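Local coordinates for lipolytic protein G-D-S-L family (Veillonella parvula DSM 2008, PDB 4RW0) that probably hydrolyses ester bonds of lipids or related acylated substrates, as a GDSL-type member of the SGNH hydrolase clan, at residues I7-S12 with I70-G75; C46-M51 with K90-A95; C74-I79 with G108-I113; G103-G108 with H138-I143. All blocks are in the same frame, centred on the assembly; numbering follows the deposited sequence. Where two conformers were deposited one is given.

Overall arrangement
From the N terminus, interaction 1 lays the first strand beside strand 69-73 and closes a loop holding strand 36-40 and helix 48-59. Interaction 2 starts within that loop, at 46-51, and reaches forward to helix 85-100, so the two cross; it packs together two helices lying on one face of the sheet. Interaction 3 begins on C74 and G75, where interaction 1 ends, crosses interaction 2, and joins the start of helix 76-80 to the loop after strand 104-108. Interaction 4 crosses interaction 3, shares G108 with it, and adds edge strand 141-143. Together they tie the parallel sheet to its helices and to the loops at its C-terminal edge.

Interaction 1. Residues I7-S12 with I70-G75; sequences ICFGDS and IFLMCG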
loop_
_atom_site.group_PDB
_atom_site.type_symbol
_atom_site.label_atom_id
_atom_site.label_comp_id
_atom_site.label_asym_id
_atom_site.label_seq_id
_atom_site.Cartn_x
_atom_site.Cartn_y
_atom_site.Cartn_z
ATOM N N ILE A 7 9.404 -4.870 -4.717
ATOM C CA ILE A 7 9.375 -3.485 -5.256
ATOM C C ILE A 7 8.060 -2.881 -4.741
ATOM O O ILE A 7 7.007 -3.473 -4.955
ATOM C CB ILE A 7 9.314 -3.511 -6.808
ATOM C CG1 ILE A 7 10.509 -4.180 -7.380
ATOM C CG2 ILE A 7 9.300 -2.107 -7.355
ATOM C CD1 ILE A 7 11.837 -3.540 -6.961
ATOM N N CYS A 8 8.115 -1.752 -4.019
ATOM C CA CYS A 8 6.946 -1.120 -3.450
ATOM C C CYS A 8 6.605 0.214 -4.083
ATOM O O CYS A 8 7.428 1.166 -4.075
ATOM C CB CYS A 8 7.090 -0.914 -1.908
ATOM S SG CYS A 8 7.656 -2.455 -1.091
ATOM N N PHE A 9 5.365 0.328 -4.560
ATOM C CA PHE A 9 4.827 1.577 -5.109
ATOM C C PHE A 9 3.648 2.054 -4.306
ATOM O O PHE A 9 2.872 1.232 -3.734
ATOM C CB PHE A 9 4.300 1.318 -6.533
ATOM C CG PHE A 9 5.365 0.942 -7.533
ATOM C CD1 PHE A 9 6.128 1.875 -8.123
ATOM C CD2 PHE A 9 5.621 -0.374 -7.829
ATOM C CE1 PHE A 9 7.136 1.534 -9.038
ATOM C CE2 PHE A 9 6.560 -0.728 -8.765
ATOM C CZ PHE A 9 7.344 0.229 -9.360
ATOM N N GLY A 10 3.492 3.381 -4.300
ATOM C CA GLY A 10 2.398 4.064 -3.642
ATOM C C GLY A 10 2.669 5.523 -3.347
ATOM O O GLY A 10 3.497 6.143 -3.988
ATOM N N ASP A 11 1.950 6.068 -2.368
ATOM C CA ASP A 11 2.024 7.428 -2.078
ATOM C C ASP A 11 2.870 7.678 -0.769
ATOM O O ASP A 11 3.762 6.929 -0.437
ATOM C CB ASP A 11 0.634 8.004 -2.048
ATOM C CG ASP A 11 -0.241 7.384 -0.916
ATOM O OD1 ASP A 11 0.317 6.738 0.051
ATOM O OD2 ASP A 11 -1.492 7.423 -1.104
ATOM N N SER A 12 2.572 8.724 -0.047
ATOM C CA SER A 12 3.383 9.060 1.145
ATOM C C SER A 12 3.233 8.070 2.275
ATOM O O SER A 12 4.115 7.936 3.096
ATOM C CB SER A 12 3.041 10.470 1.563
ATOM O OG SER A 12 1.694 10.399 1.922
ATOM N N ILE A 70 5.706 -7.415 -6.283
ATOM C CA ILE A 70 5.447 -6.002 -6.475
ATOM C C ILE A 70 4.287 -5.625 -5.578
ATOM O O ILE A 70 3.148 -6.064 -5.767
ATOM C CB ILE A 70 5.148 -5.654 -7.921
ATOM C CG1 ILE A 70 6.278 -6.103 -8.791
ATOM C CG2 ILE A 70 4.862 -4.167 -8.110
ATOM C CD1 ILE A 70 5.961 -6.158 -10.229
ATOM N N PHE A 71 4.571 -4.773 -4.592
ATOM C CA PHE A 71 3.528 -4.267 -3.725
ATOM C C PHE A 71 2.953 -2.948 -4.271
ATOM O O PHE A 71 3.719 -2.125 -4.688
ATOM C CB PHE A 71 4.129 -4.031 -2.314
ATOM C CG PHE A 71 3.190 -3.235 -1.398
ATOM C CD1 PHE A 71 2.219 -3.904 -0.648
ATOM C CD2 PHE A 71 3.170 -1.864 -1.402
ATOM C CE1 PHE A 71 1.352 -3.222 0.144
ATOM C CE2 PHE A 71 2.258 -1.166 -0.591
ATOM C CZ PHE A 71 1.330 -1.872 0.158
ATOM N N LEU A 72 1.645 -2.755 -4.287
ATOM C CA LEU A 72 1.003 -1.551 -4.747
ATOM C C LEU A 72 -0.053 -1.116 -3.711
ATOM O O LEU A 72 -0.861 -1.906 -3.221
ATOM C CB LEU A 72 0.163 -1.806 -6.014
ATOM C CG LEU A 72 0.848 -2.516 -7.108
ATOM C CD1 LEU A 72 -0.135 -2.784 -8.226
ATOM C CD2 LEU A 72 1.965 -1.591 -7.547
HETATM N N MSE A 73 -0.120 0.162 -3.495
HETATM C CA MSE A 73 -1.194 0.733 -2.680
HETATM C C MSE A 73 -1.328 2.202 -2.955
HETATM O O MSE A 73 -0.320 2.966 -2.848
HETATM C CB MSE A 73 -0.873 0.476 -1.170
HETATM C CG MSE A 73 -1.929 1.145 -0.354
HETATM SE SE MSE A 73 -1.664 0.745 1.615
HETATM C CE MSE A 73 0.087 1.625 2.007
ATOM N N CYS A 74 -2.534 2.699 -3.277
ATOM C CA CYS A 74 -2.685 4.120 -3.574
ATOM C C CYS A 74 -4.169 4.530 -3.577
ATOM O O CYS A 74 -5.046 3.696 -3.478
ATOM C CB CYS A 74 -2.052 4.413 -4.950
ATOM S SG CYS A 74 -1.359 6.067 -5.110
ATOM N N GLY A 75 -4.438 5.814 -3.680
ATOM C CA GLY A 75 -5.803 6.295 -3.883
ATOM C C GLY A 75 -6.268 7.309 -2.917
ATOM O O GLY A 75 -7.155 8.110 -3.222
HETATM O O HOH W 1 0.510 4.058 -0.553
#
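The F9 ring meets its neighbours at the edge: CG2 of I70 lies in the ring plane, 3.9 Å from F9 CD2, and the carbonyl of F71 is near that plane, while L72 CD2 approaches F9 CD2 obliquely at 3.9 Å. The F71 ring, on the other side of the sheet, is approached obliquely by C8 CB and F9 O, and C8 SG stands 5.4 Å from its centroid, an oblique sulfur-aromatic contact; CG anti to the backbone N (chi1 168°) carries the ring there. W25 meets the F71 ring edge-to-face, and the Y41 ring meets F9 with the planes at about 35°. Between the two rings the strands run parallel, 12° apart, laced by hydrogen bonds from F71 N to I7 O (2.8 Å), nearly straight from F9 N to F71 O (3.0 Å) and longer and bent from M73 N to F9 O (3.2 Å). Beyond G10 one water accepts from D11 N and donates to M73 O. G10-D11-S12 is the GDS of the GDSL motif that names the family, whose serine is the nucleophile in relatives; here S12 OG is hydrogen-bonded to H165, and D11 OD1 caps I13 N. Strands 36-40 and 104-108 flank the pair, helices 48-59 and 85-100 cover the I70 and L72 side, and helix 12-15 touches F71 and M73.

Interaction 2. Residues C46-M51 with K90-A95; sequences CSVQGM and KTLVKA
V48 and T91 meet where two helices, 48-59 and 85-100, pack against each other on one face of the parallel sheet, within the alpha/beta/alpha sandwich of SGNH hydrolases. The packing is tightest at the methyl groups. V48 is turned so that CG1 is anti to the backbone N (chi1 -174°), which sends this branch between the two residues facing it: it lies 3.5 Å from T91 CG2 and 3.7 Å from L92 CD2, the V48 and L92 side chains crossing at about a right angle. One turn along, M51, a selenomethionine in this crystal, runs out extended and then bends at its last torsion, bringing CE to 3.8 Å from both L92 CD2 and A95 CB. L92 CD2 thus serves both V48 and M51, and the leucine also touches V127 and L131 of helix 120-138. Within this packed part the polar groups find partners outside the two segments: T91 OG1 is hydrogen-bonded to the carbonyl of Y87 in its own helix, and V48 N to D78 OD1.

The solvent side is looser. Q49 bends at its second torsion to pass across T91, yet OE1 stays 4.2 Å from K94 NZ, too far for a bond, and the lysine itself is exposed. The start of helix 48-59 is capped by S47, whose OG accepts from G50 N at 3.0 Å.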
loop_
_atom_site.group_PDB
_atom_site.type_symbol
_atom_site.label_atom_id
_atom_site.label_comp_id
_atom_site.label_asym_id
_atom_site.label_seq_id
_atom_site.Cartn_x
_atom_site.Cartn_y
_atom_site.Cartn_z
ATOM N N CYS A 46 1.407 11.361 -4.394
ATOM C CA CYS A 46 1.091 10.612 -5.621
ATOM C C CYS A 46 -0.397 10.232 -5.779
ATOM O O CYS A 46 -1.075 9.810 -4.825
ATOM C CB CYS A 46 1.899 9.306 -5.614
ATOM S SG CYS A 46 2.071 8.523 -7.214
ATOM N N SER A 47 -0.904 10.371 -6.995
ATOM C CA SER A 47 -2.247 9.855 -7.344
ATOM C C SER A 47 -2.139 8.436 -7.933
ATOM O O SER A 47 -1.036 7.971 -8.225
ATOM C CB SER A 47 -2.909 10.764 -8.402
ATOM O OG SER A 47 -2.130 10.717 -9.632
ATOM N N VAL A 48 -3.282 7.748 -8.117
ATOM C CA VAL A 48 -3.245 6.382 -8.617
ATOM C C VAL A 48 -2.708 6.400 -10.068
ATOM O O VAL A 48 -1.847 5.628 -10.387
ATOM C CB VAL A 48 -4.611 5.679 -8.634
ATOM C CG1 VAL A 48 -4.382 4.244 -9.036
ATOM C CG2 VAL A 48 -5.230 5.672 -7.285
ATOM N N GLN A 49 -3.092 7.399 -10.862
ATOM C CA GLN A 49 -2.530 7.453 -12.221
ATOM C C GLN A 49 -1.047 7.802 -12.188
ATOM O O GLN A 49 -0.265 7.300 -12.985
ATOM C CB GLN A 49 -3.282 8.484 -13.076
ATOM C CG GLN A 49 -2.781 8.521 -14.545
ATOM C CD GLN A 49 -3.133 7.254 -15.321
ATOM O OE1 GLN A 49 -4.284 6.827 -15.377
ATOM N NE2 GLN A 49 -2.131 6.599 -15.826
ATOM N N GLY A 50 -0.644 8.707 -11.317
ATOM C CA GLY A 50 0.797 8.940 -11.128
ATOM C C GLY A 50 1.602 7.702 -10.747
ATOM O O GLY A 50 2.736 7.451 -11.220
HETATM N N MSE A 51 1.009 6.848 -9.942
HETATM C CA MSE A 51 1.669 5.555 -9.606
HETATM C C MSE A 51 1.847 4.667 -10.836
HETATM O O MSE A 51 2.800 3.984 -10.961
HETATM C CB MSE A 51 0.882 4.792 -8.523
HETATM C CG MSE A 51 1.550 3.457 -8.146
HETATM SE SE MSE A 51 0.635 2.481 -6.640
HETATM C CE MSE A 51 -0.915 1.861 -7.682
ATOM N N LYS A 90 -11.002 1.309 -10.565
ATOM C CA LYS A 90 -10.682 0.972 -11.963
ATOM C C LYS A 90 -9.226 1.255 -12.282
ATOM O O LYS A 90 -8.553 0.473 -12.999
ATOM C CB LYS A 90 -11.535 1.810 -12.948
ATOM C CG LYS A 90 -12.777 1.139 -13.532
ATOM C CD LYS A 90 -13.365 0.001 -12.683
ATOM C CE LYS A 90 -14.897 -0.098 -12.787
ATOM N NZ LYS A 90 -15.447 0.248 -14.139
ATOM N N THR A 91 -8.733 2.386 -11.771
ATOM C CA THR A 91 -7.368 2.788 -12.085
ATOM C C THR A 91 -6.400 1.858 -11.348
ATOM O O THR A 91 -5.352 1.488 -11.910
ATOM C CB THR A 91 -7.197 4.234 -11.749
ATOM O OG1 THR A 91 -8.288 4.986 -12.298
ATOM C CG2 THR A 91 -5.894 4.735 -12.173
ATOM N N LEU A 92 -6.717 1.461 -10.098
ATOM C CA LEU A 92 -5.895 0.467 -9.390
ATOM C C LEU A 92 -5.827 -0.865 -10.101
ATOM O O LEU A 92 -4.769 -1.470 -10.245
ATOM C CB LEU A 92 -6.442 0.274 -7.980
ATOM C CG LEU A 92 -6.050 1.426 -7.013
ATOM C CD1 LEU A 92 -6.823 1.273 -5.708
ATOM C CD2 LEU A 92 -4.533 1.399 -6.724
ATOM N N VAL A 93 -6.957 -1.339 -10.627
ATOM C CA VAL A 93 -6.912 -2.553 -11.441
ATOM C C VAL A 93 -5.953 -2.475 -12.635
ATOM O O VAL A 93 -5.177 -3.420 -12.884
ATOM C CB VAL A 93 -8.342 -2.932 -11.937
ATOM C CG1 VAL A 93 -8.241 -4.033 -12.940
ATOM C CG2 VAL A 93 -9.223 -3.336 -10.762
ATOM N N LYS A 94 -5.924 -1.334 -13.311
ATOM C CA LYS A 94 -4.963 -1.089 -14.383
ATOM C C LYS A 94 -3.531 -1.200 -13.900
ATOM O O LYS A 94 -2.689 -1.882 -14.471
ATOM C CB LYS A 94 -5.194 0.300 -14.945
ATOM C CG LYS A 94 -6.229 0.257 -16.044
ATOM C CD LYS A 94 -6.920 1.600 -16.332
ATOM C CE LYS A 94 -6.006 2.745 -16.747
ATOM N NZ LYS A 94 -6.812 3.957 -17.088
ATOM N N ALA A 95 -3.288 -0.622 -12.748
ATOM C CA ALA A 95 -1.967 -0.759 -12.130
ATOM C C ALA A 95 -1.620 -2.196 -11.822
ATOM O O ALA A 95 -0.475 -2.627 -12.084
ATOM C CB ALA A 95 -1.898 0.112 -10.891
#

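Interaction 3. Residues C74-I79 with G108-I113; sequences CGTNDI and GLETQI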
loop_
_atom_site.group_PDB
_atom_site.type_symbol
_atom_site.label_atom_id
_atom_site.label_comp_id
_atom_site.label_asym_id
_atom_site.label_seq_id
_atom_site.Cartn_x
_atom_site.Cartn_y
_atom_site.Cartn_z
ATOM N N CYS A 74 -2.534 2.699 -3.277
ATOM C CA CYS A 74 -2.685 4.120 -3.574
ATOM C C CYS A 74 -4.169 4.530 -3.577
ATOM O O CYS A 74 -5.046 3.696 -3.478
ATOM C CB CYS A 74 -2.052 4.413 -4.950
ATOM S SG CYS A 74 -1.359 6.067 -5.110
ATOM N N GLY A 75 -4.438 5.814 -3.680
ATOM C CA GLY A 75 -5.803 6.295 -3.883
ATOM C C GLY A 75 -6.268 7.309 -2.917
ATOM O O GLY A 75 -7.155 8.110 -3.222
ATOM N N THR A 76 -5.637 7.358 -1.737
ATOM C CA THR A 76 -5.962 8.428 -0.791
ATOM C C THR A 76 -5.986 9.813 -1.368
ATOM O O THR A 76 -6.921 10.601 -1.099
ATOM C CB THR A 76 -4.971 8.396 0.416
ATOM O OG1 THR A 76 -5.186 7.167 1.101
ATOM C CG2 THR A 76 -5.119 9.614 1.363
ATOM N N ASN A 77 -4.946 10.191 -2.116
ATOM C CA ASN A 77 -4.953 11.549 -2.686
ATOM C C ASN A 77 -6.100 11.813 -3.653
ATOM O O ASN A 77 -6.647 12.922 -3.701
ATOM C CB ASN A 77 -3.601 11.883 -3.293
ATOM C CG ASN A 77 -2.524 12.043 -2.183
ATOM O OD1 ASN A 77 -2.750 12.765 -1.175
ATOM N ND2 ASN A 77 -1.385 11.340 -2.330
ATOM N N ASP A 78 -6.480 10.786 -4.377
ATOM C CA ASP A 78 -7.602 10.884 -5.319
ATOM C C ASP A 78 -8.900 11.074 -4.545
ATOM O O ASP A 78 -9.681 11.957 -4.889
ATOM C CB ASP A 78 -7.708 9.640 -6.157
ATOM C CG ASP A 78 -6.468 9.440 -7.066
ATOM O OD1 ASP A 78 -5.430 8.856 -6.633
ATOM O OD2 ASP A 78 -6.535 9.905 -8.205
ATOM N N ILE A 79 -9.084 10.305 -3.471
ATOM C CA ILE A 79 -10.274 10.416 -2.655
ATOM C C ILE A 79 -10.337 11.770 -1.992
ATOM O O ILE A 79 -11.405 12.444 -1.981
ATOM C CB ILE A 79 -10.368 9.262 -1.712
ATOM C CG1 ILE A 79 -10.549 7.996 -2.513
ATOM C CG2 ILE A 79 -11.512 9.433 -0.704
ATOM C CD1 ILE A 79 -10.380 6.735 -1.653
ATOM N N GLY A 108 -2.110 -3.585 -1.101
ATOM C CA GLY A 108 -2.336 -3.026 0.228
ATOM C C GLY A 108 -3.624 -2.278 0.235
ATOM O O GLY A 108 -3.948 -1.600 -0.734
ATOM N N LEU A 109 -4.423 -2.439 1.283
ATOM C CA LEU A 109 -5.670 -1.686 1.416
ATOM C C LEU A 109 -5.341 -0.464 2.229
ATOM O O LEU A 109 -4.986 -0.584 3.393
ATOM C CB LEU A 109 -6.740 -2.519 2.119
ATOM C CG LEU A 109 -6.949 -3.894 1.522
ATOM C CD1 LEU A 109 -7.995 -4.706 2.302
ATOM C CD2 LEU A 109 -7.357 -3.798 0.062
ATOM N N GLU A 110 -5.544 0.710 1.651
ATOM C CA GLU A 110 -5.141 1.912 2.277
ATOM C C GLU A 110 -6.024 2.215 3.524
ATOM O O GLU A 110 -7.156 1.780 3.619
ATOM C CB GLU A 110 -5.123 3.075 1.295
ATOM C CG GLU A 110 -4.023 4.098 1.669
ATOM C CD GLU A 110 -3.453 4.925 0.482
ATOM O OE1 GLU A 110 -4.131 5.021 -0.567
ATOM O OE2 GLU A 110 -2.326 5.481 0.640
ATOM N N THR A 111 -5.450 2.966 4.418
ATOM C CA THR A 111 -5.981 3.271 5.718
ATOM C C THR A 111 -7.005 4.372 5.692
ATOM O O THR A 111 -7.233 5.047 4.699
ATOM C CB THR A 111 -4.790 3.624 6.642
ATOM O OG1 THR A 111 -3.909 4.533 5.972
ATOM C CG2 THR A 111 -3.998 2.384 6.962
ATOM N N GLN A 112 -7.680 4.552 6.814
ATOM C CA GLN A 112 -8.834 5.433 6.860
ATOM C C GLN A 112 -8.548 6.905 6.704
ATOM O O GLN A 112 -7.474 7.392 7.028
ATOM C CB GLN A 112 -9.594 5.192 8.178
ATOM C CG GLN A 112 -8.940 5.856 9.388
ATOM C CD GLN A 112 -9.254 5.093 10.685
ATOM O OE1 GLN A 112 -8.974 3.899 10.808
ATOM N NE2 GLN A 112 -9.789 5.798 11.665
ATOM N N ILE A 113 -9.548 7.623 6.232
ATOM C CA ILE A 113 -9.519 9.074 6.196
ATOM C C ILE A 113 -10.183 9.533 7.517
ATOM O O ILE A 113 -11.429 9.616 7.629
ATOM C CB ILE A 113 -10.195 9.620 4.907
ATOM C CG1 ILE A 113 -9.369 9.136 3.685
ATOM C CG2 ILE A 113 -10.216 11.157 4.952
ATOM C CD1 ILE A 113 -9.747 9.747 2.396
HETATM O O HOH W 2 -4.605 0.458 -2.745
HETATM O O HOH W 3 -5.421 6.828 3.666
#
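The first turn of helix 76-80 faces the loop that follows strand 104-108, and E110 and T76 carry the polar part of the meeting. E110 reaches over with an extended chain beyond CG, crossing T76 at about a right angle, and its OE1 accepts from T76 N at 3.0 Å; the donor stands 46° out of the carboxylate plane. A carboxylate at the N-terminal end of a helix probably gains from the helix dipole. G75 to D78 form the GxND block characteristic of SGNH hydrolases, where the asparagine usually helps line the oxyanion hole. E110 OE2 also lies close to the D11 carboxylate beside S12, which suggests that a proton is shared there. Were E110 exchanged for an alanine, T76 N would probably lose its acceptor and a gap would open between the helix start and the loop. Two waters bridge the segments: one accepts from C74 N (3.1 Å) and donates to G108 O (3.0 Å), the other lies 2.6 Å from T76 OG1 and donates to T111 O. Deeper along the helix, I79 CG2 meets I113 CD1 at 3.6 Å, with V124 and V88 also touching I79.

Interaction 4. Residues G103-G108 with H138-I143; sequences GMVIIG and HNIKVI
I107 and I140 form the apolar centre: their side chains cross at a slant, with I107 CD1 3.7 Å from I140 CG2. With CG2 anti to its backbone N, I140 also brings CG2 to 3.4 Å from V105 O. On the other face of the sheet I106 CG2 meets I143 CD1 at 3.9 Å, again at an oblique crossing. Between the two layers run the parallel strands, 30° apart, joined by two almost straight bonds. I107 N gives to K141 O at 3.0 Å, in the carbonyl plane, and I107 O takes I143 N at 2.8 Å, so both polar atoms of I107 are used. Toward the start of the pair the strands spread. There a water fills in for the next bond, donating to V105 O at 2.7 Å and accepting from K141 N at 3.0 Å, while the K141 side chain turns outward to solvent. N139 ends helix 120-138 in a Schellman motif. Strand 104-108, helix 120-138 and strand 141-143 form a beta-alpha-beta unit, whose helix touches I140. Around it, I96 of helix 85-100 touches I140, helix 168-182 covers I106 and I143, and strand 69-73 lies beyond 104-108, leaving 141-143 outermost.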
loop_
_atom_site.group_PDB
_atom_site.type_symbol
_atom_site.label_atom_id
_atom_site.label_comp_id
_atom_site.label_asym_id
_atom_site.label_seq_id
_atom_site.Cartn_x
_atom_site.Cartn_y
_atom_site.Cartn_z
ATOM N N GLY A 103 5.973 -9.198 -12.241
ATOM C CA GLY A 103 6.105 -9.890 -10.980
ATOM C C GLY A 103 4.734 -10.284 -10.412
ATOM O O GLY A 103 3.699 -10.031 -10.991
HETATM N N MSE A 104 4.771 -10.898 -9.259
HETATM C CA MSE A 104 3.544 -11.299 -8.509
HETATM C C MSE A 104 3.170 -10.153 -7.600
HETATM O O MSE A 104 3.984 -9.701 -6.767
HETATM C CB MSE A 104 3.937 -12.551 -7.711
HETATM C CG MSE A 104 4.185 -13.785 -8.625
HETATM SE SE MSE A 104 4.830 -15.271 -7.558
HETATM C CE MSE A 104 6.740 -14.845 -7.529
ATOM N N VAL A 105 1.943 -9.688 -7.725
ATOM C CA VAL A 105 1.486 -8.486 -7.115
ATOM C C VAL A 105 0.952 -8.784 -5.710
ATOM O O VAL A 105 0.379 -9.839 -5.455
ATOM C CB VAL A 105 0.372 -7.865 -7.943
ATOM C CG1 VAL A 105 -0.316 -6.747 -7.234
ATOM C CG2 VAL A 105 0.924 -7.322 -9.268
ATOM N N ILE A 106 1.191 -7.843 -4.826
ATOM C CA ILE A 106 0.574 -7.799 -3.477
ATOM C C ILE A 106 -0.103 -6.481 -3.334
ATOM O O ILE A 106 0.496 -5.433 -3.589
ATOM C CB ILE A 106 1.636 -7.980 -2.386
ATOM C CG1 ILE A 106 2.370 -9.282 -2.582
ATOM C CG2 ILE A 106 0.962 -7.904 -1.024
ATOM C CD1 ILE A 106 3.681 -9.368 -1.840
ATOM N N ILE A 107 -1.368 -6.516 -2.935
ATOM C CA ILE A 107 -2.167 -5.347 -2.815
ATOM C C ILE A 107 -2.303 -4.881 -1.354
ATOM O O ILE A 107 -2.576 -5.706 -0.483
ATOM C CB ILE A 107 -3.613 -5.635 -3.347
ATOM C CG1 ILE A 107 -3.577 -5.992 -4.820
ATOM C CG2 ILE A 107 -4.499 -4.426 -3.209
ATOM C CD1 ILE A 107 -4.906 -6.502 -5.340
ATOM N N GLY A 108 -2.110 -3.585 -1.101
ATOM C CA GLY A 108 -2.336 -3.026 0.228
ATOM C C GLY A 108 -3.624 -2.278 0.235
ATOM O O GLY A 108 -3.948 -1.600 -0.734
ATOM N N HIS A 138 -8.679 -13.475 -8.334
ATOM C CA HIS A 138 -7.423 -13.715 -9.030
ATOM C C HIS A 138 -6.308 -14.293 -8.189
ATOM O O HIS A 138 -5.181 -14.364 -8.643
ATOM C CB HIS A 138 -6.935 -12.417 -9.638
ATOM C CG HIS A 138 -7.870 -11.832 -10.640
ATOM N ND1 HIS A 138 -7.999 -12.341 -11.911
ATOM C CD2 HIS A 138 -8.740 -10.803 -10.563
ATOM C CE1 HIS A 138 -8.884 -11.639 -12.586
ATOM N NE2 HIS A 138 -9.352 -10.699 -11.791
ATOM N N ASN A 139 -6.609 -14.705 -6.963
ATOM C CA ASN A 139 -5.630 -15.302 -6.073
ATOM C C ASN A 139 -4.399 -14.392 -5.802
ATOM O O ASN A 139 -3.269 -14.819 -5.807
ATOM C CB ASN A 139 -5.256 -16.698 -6.595
ATOM C CG ASN A 139 -6.500 -17.536 -6.963
ATOM O OD1 ASN A 139 -7.421 -17.686 -6.162
ATOM N ND2 ASN A 139 -6.536 -18.041 -8.203
ATOM N N ILE A 140 -4.661 -13.138 -5.531
ATOM C CA ILE A 140 -3.614 -12.146 -5.216
ATOM C C ILE A 140 -3.617 -11.917 -3.729
ATOM O O ILE A 140 -4.656 -11.690 -3.163
ATOM C CB ILE A 140 -3.941 -10.820 -5.905
ATOM C CG1 ILE A 140 -3.831 -11.002 -7.419
ATOM C CG2 ILE A 140 -3.041 -9.684 -5.428
ATOM C CD1 ILE A 140 -4.527 -9.893 -8.159
ATOM N N LYS A 141 -2.454 -11.911 -3.114
ATOM C CA LYS A 141 -2.369 -11.583 -1.689
ATOM C C LYS A 141 -2.695 -10.148 -1.352
ATOM O O LYS A 141 -2.371 -9.262 -2.102
ATOM C CB LYS A 141 -1.011 -11.955 -1.175
ATOM C CG LYS A 141 -1.019 -13.380 -0.679
ATOM C CD LYS A 141 0.364 -13.785 -0.294
ATOM C CE LYS A 141 1.125 -14.237 -1.518
ATOM N NZ LYS A 141 0.954 -15.703 -1.695
ATOM N N VAL A 142 -3.416 -9.958 -0.245
ATOM C CA VAL A 142 -3.859 -8.685 0.251
ATOM C C VAL A 142 -3.274 -8.395 1.661
ATOM O O VAL A 142 -3.240 -9.260 2.528
ATOM C CB VAL A 142 -5.386 -8.627 0.331
ATOM C CG1 VAL A 142 -5.853 -7.394 1.068
ATOM C CG2 VAL A 142 -5.972 -8.629 -1.051
ATOM N N ILE A 143 -2.816 -7.167 1.868
ATOM C CA ILE A 143 -2.484 -6.679 3.202
ATOM C C ILE A 143 -3.492 -5.630 3.669
ATOM O O ILE A 143 -3.542 -4.506 3.146
ATOM C CB ILE A 143 -1.029 -6.109 3.282
ATOM C CG1 ILE A 143 -0.001 -7.086 2.717
ATOM C CG2 ILE A 143 -0.714 -5.681 4.739
ATOM C CD1 ILE A 143 1.402 -6.487 2.529
HETATM O O HOH W 4 0.094 -12.322 -4.545
#